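Long-range contact in hypothetical protein SPy1581 (Streptococcus pyogenes, PDB 1YHF), which is of unknown function but contains a cupin domain, a small beta-barrel fold shared by many enzymes and binding proteins: residues 20-25 and 42-47. Residues are numbered along the deposited sequence; the frame is centred on the assembly and turned at random.
Sequences QEVMIE and ITVFSL
S46 turns its hydroxyl to the backbone of residues 23-25, while V22 lies against the strand on the same face. A chi1 of 75° tucks OG into the position flanked by both backbone neighbours of the S46 CA, and from there it donates to the carbonyl oxygen of M23, a selenomethionine, over an OG-to-O distance of 2.7 Å. The donor stands 41° out of the carbonyl plane, so this short bond is not directed along a lone pair. The same OG accepts from a water at 2.7 Å, and that water in turn takes the backbone N-H of E25, its oxygen 2.8 Å from N. The serine oxygen thus bridges two backbone polar groups, one directly and one through water: the donated bond aims the hydroxyl hydrogen at O of M23, and the water occupies the acceptor side of OG.

V22 supplies the apolar half. Its two methyls divide the work: CG2 meets CG1 of V44 at 3.6 Å, and CG1, anti to the backbone N of V22, comes down on the strand backbone, 3.6 Å from the N of S46. The two valines pass one another in opposing senses, with CG2 of V22 also lying 3.7 Å from CB of V44. At the other end CG1 of I24 lies more loosely beside CB of S46, at 4.1 Å.

The chain from 22 to 25 and the strand from 44 to 46 run 16° apart, yet no backbone hydrogen bonds pair them: the strand's edges are already taken by 29-37 and 104-111. Q105, on the latter strand, also binds the V22 carbonyl through its side chain. Residues 22-25 therefore run along the face of the sheet, nearly parallel to this part of strand 40-47, as an N-terminal segment packed on the antiparallel beta-sheet of a cupin fold.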
ATOM      1  N   GLN A  20       3.475  -0.834 -13.359  1.00 31.43           N
ATOM      2  CA  GLN A  20       4.550  -1.580 -14.011  1.00 32.42           C
ATOM      3  C   GLN A  20       5.756  -1.753 -13.102  1.00 31.90           C
ATOM      4  O   GLN A  20       6.601  -2.594 -13.372  1.00 32.18           O
ATOM      5  CB  GLN A  20       4.994  -0.941 -15.341  1.00 32.40           C
ATOM      6  CG  GLN A  20       3.883  -0.710 -16.364  1.00 35.60           C
ATOM      7  CD  GLN A  20       3.035  -1.943 -16.658  1.00 41.42           C
ATOM      8  OE1 GLN A  20       3.519  -2.923 -17.242  1.00 41.75           O
ATOM      9  NE2 GLN A  20       1.743  -1.889 -16.275  1.00 43.77           N
ATOM     10  N   GLU A  21       5.835  -0.958 -12.038  1.00 31.60           N
ATOM     11  CA  GLU A  21       6.963  -1.004 -11.116  1.00 31.66           C
ATOM     12  C   GLU A  21       6.838  -2.174 -10.150  1.00 30.91           C
ATOM     13  O   GLU A  21       7.844  -2.625  -9.604  1.00 30.94           O
ATOM     14  CB  GLU A  21       7.102   0.306 -10.320  1.00 32.50           C
ATOM     15  CG  GLU A  21       7.466   1.542 -11.152  1.00 34.45           C
ATOM     16  CD  GLU A  21       8.864   1.489 -11.742  1.00 39.82           C
ATOM     17  OE1 GLU A  21       9.849   1.345 -10.983  1.00 41.52           O
ATOM     18  OE2 GLU A  21       8.977   1.614 -12.981  1.00 43.50           O
ATOM     19  N   VAL A  22       5.606  -2.634  -9.916  1.00 29.50           N
ATOM     20  CA  VAL A  22       5.337  -3.779  -9.044  1.00 29.36           C
ATOM     21  C   VAL A  22       4.316  -4.701  -9.715  1.00 29.10           C
ATOM     22  O   VAL A  22       3.100  -4.506  -9.602  1.00 27.73           O
ATOM     23  CB  VAL A  22       4.886  -3.358  -7.603  1.00 29.16           C
ATOM     24  CG1 VAL A  22       4.883  -4.552  -6.688  1.00 31.12           C
ATOM     25  CG2 VAL A  22       5.851  -2.354  -7.011  1.00 30.20           C
HETATM   26  N   MSE A  23       4.835  -5.687 -10.449  1.00 28.93           N
HETATM   27  CA  MSE A  23       4.005  -6.603 -11.213  1.00 30.48           C
HETATM   28  C   MSE A  23       3.221  -7.550 -10.298  1.00 29.69           C
HETATM   29  O   MSE A  23       3.626  -7.812  -9.167  1.00 29.24           O
HETATM   30  CB  MSE A  23       4.872  -7.373 -12.221  1.00 31.08           C
HETATM   31  CG  MSE A  23       5.661  -6.428 -13.169  1.00 35.49           C
HETATM   32 SE   MSE A  23       4.453  -5.522 -14.423  0.74 45.40          SE
HETATM   33  CE  MSE A  23       4.330  -6.990 -15.682  1.00 42.88           C
ATOM     34  N   ILE A  24       2.067  -8.014 -10.769  1.00 29.36           N
ATOM     35  CA  ILE A  24       1.289  -9.006 -10.027  1.00 29.41           C
ATOM     36  C   ILE A  24       1.911 -10.376 -10.299  1.00 29.98           C
ATOM     37  O   ILE A  24       2.094 -10.745 -11.460  1.00 29.64           O
ATOM     38  CB  ILE A  24      -0.204  -8.994 -10.450  1.00 29.09           C
ATOM     39  CG1 ILE A  24      -0.881  -7.695  -9.998  1.00 28.82           C
ATOM     40  CG2 ILE A  24      -0.916 -10.215  -9.888  1.00 29.93           C
ATOM     41  CD1 ILE A  24      -2.152  -7.331 -10.750  1.00 30.33           C
ATOM     42  N   GLU A  25       2.268 -11.123  -9.257  1.00 30.05           N
ATOM     43  CA  GLU A  25       2.863 -12.448  -9.491  1.00 30.78           C
ATOM     44  C   GLU A  25       2.024 -13.549  -8.868  1.00 30.69           C
ATOM     45  O   GLU A  25       1.539 -13.399  -7.738  1.00 30.46           O
ATOM     46  CB  GLU A  25       4.310 -12.544  -8.972  1.00 30.94           C
ATOM     47  CG  GLU A  25       5.285 -11.440  -9.445  1.00 33.70           C
ATOM     48  CD  GLU A  25       5.653 -11.538 -10.924  1.00 37.62           C
ATOM     49  OE1 GLU A  25       5.460 -12.617 -11.528  1.00 39.71           O
ATOM     50  OE2 GLU A  25       6.114 -10.518 -11.485  1.00 39.58           O
ATOM     51  N   ILE A  42       6.407   4.581   2.799  1.00 25.42           N
ATOM     52  CA  ILE A  42       5.747   4.618   1.492  1.00 25.05           C
ATOM     53  C   ILE A  42       6.133   3.365   0.717  1.00 24.77           C
ATOM     54  O   ILE A  42       7.319   3.091   0.516  1.00 24.35           O
ATOM     55  CB  ILE A  42       6.096   5.889   0.651  1.00 25.05           C
ATOM     56  CG1 ILE A  42       5.681   7.173   1.394  1.00 25.51           C
ATOM     57  CG2 ILE A  42       5.414   5.808  -0.710  1.00 25.14           C
ATOM     58  CD1 ILE A  42       6.049   8.484   0.671  1.00 24.53           C
ATOM     59  N   THR A  43       5.128   2.623   0.271  1.00 24.48           N
ATOM     60  CA  THR A  43       5.355   1.331  -0.348  1.00 24.95           C
ATOM     61  C   THR A  43       4.377   1.129  -1.503  1.00 25.04           C
ATOM     62  O   THR A  43       3.199   1.445  -1.376  1.00 26.00           O
ATOM     63  CB  THR A  43       5.191   0.161   0.663  1.00 24.81           C
ATOM     64  OG1 THR A  43       5.887   0.441   1.882  1.00 27.08           O
ATOM     65  CG2 THR A  43       5.761  -1.120   0.058  1.00 24.43           C
ATOM     66  N   VAL A  44       4.872   0.610  -2.628  1.00 25.43           N
ATOM     67  CA  VAL A  44       3.984   0.117  -3.686  1.00 24.54           C
ATOM     68  C   VAL A  44       3.879  -1.408  -3.532  1.00 24.13           C
ATOM     69  O   VAL A  44       4.879  -2.077  -3.366  1.00 23.18           O
ATOM     70  CB  VAL A  44       4.518   0.470  -5.081  1.00 24.03           C
ATOM     71  CG1 VAL A  44       3.433   0.130  -6.160  1.00 25.68           C
ATOM     72  CG2 VAL A  44       4.848   1.952  -5.138  1.00 24.67           C
ATOM     73  N   PHE A  45       2.664  -1.932  -3.555  1.00 24.08           N
ATOM     74  CA  PHE A  45       2.414  -3.359  -3.351  1.00 25.29           C
ATOM     75  C   PHE A  45       1.716  -3.958  -4.559  1.00 25.27           C
ATOM     76  O   PHE A  45       0.991  -3.268  -5.268  1.00 25.45           O
ATOM     77  CB  PHE A  45       1.447  -3.560  -2.185  1.00 26.14           C
ATOM     78  CG  PHE A  45       2.081  -3.518  -0.829  1.00 27.54           C
ATOM     79  CD1 PHE A  45       2.711  -4.653  -0.307  1.00 30.10           C
ATOM     80  CD2 PHE A  45       2.007  -2.370  -0.047  1.00 29.00           C
ATOM     81  CE1 PHE A  45       3.272  -4.640   0.980  1.00 29.88           C
ATOM     82  CE2 PHE A  45       2.580  -2.336   1.230  1.00 29.24           C
ATOM     83  CZ  PHE A  45       3.208  -3.486   1.751  1.00 29.27           C
ATOM     84  N   SER A  46       1.903  -5.253  -4.774  1.00 25.13           N
ATOM     85  CA  SER A  46       0.953  -6.014  -5.566  1.00 25.15           C
ATOM     86  C   SER A  46       0.603  -7.271  -4.773  1.00 25.51           C
ATOM     87  O   SER A  46       1.475  -7.882  -4.194  1.00 24.56           O
ATOM     88  CB  SER A  46       1.556  -6.394  -6.919  1.00 25.09           C
ATOM     89  OG  SER A  46       2.487  -7.448  -6.782  1.00 25.57           O
ATOM     90  N   LEU A  47      -0.666  -7.657  -4.773  1.00 26.13           N
ATOM     91  CA  LEU A  47      -1.073  -8.942  -4.208  1.00 26.01           C
ATOM     92  C   LEU A  47      -1.832  -9.688  -5.276  1.00 27.08           C
ATOM     93  O   LEU A  47      -2.719  -9.109  -5.899  1.00 27.89           O
ATOM     94  CB  LEU A  47      -1.989  -8.739  -3.011  1.00 25.46           C
ATOM     95  CG  LEU A  47      -1.438  -8.275  -1.655  1.00 24.24           C
ATOM     96  CD1 LEU A  47      -0.888  -6.834  -1.657  1.00 21.62           C
ATOM     97  CD2 LEU A  47      -2.517  -8.414  -0.587  1.00 25.89           C
TER
HETATM   98  O   HOH W   1       1.602  -9.995  -6.786  1.00 26.01           O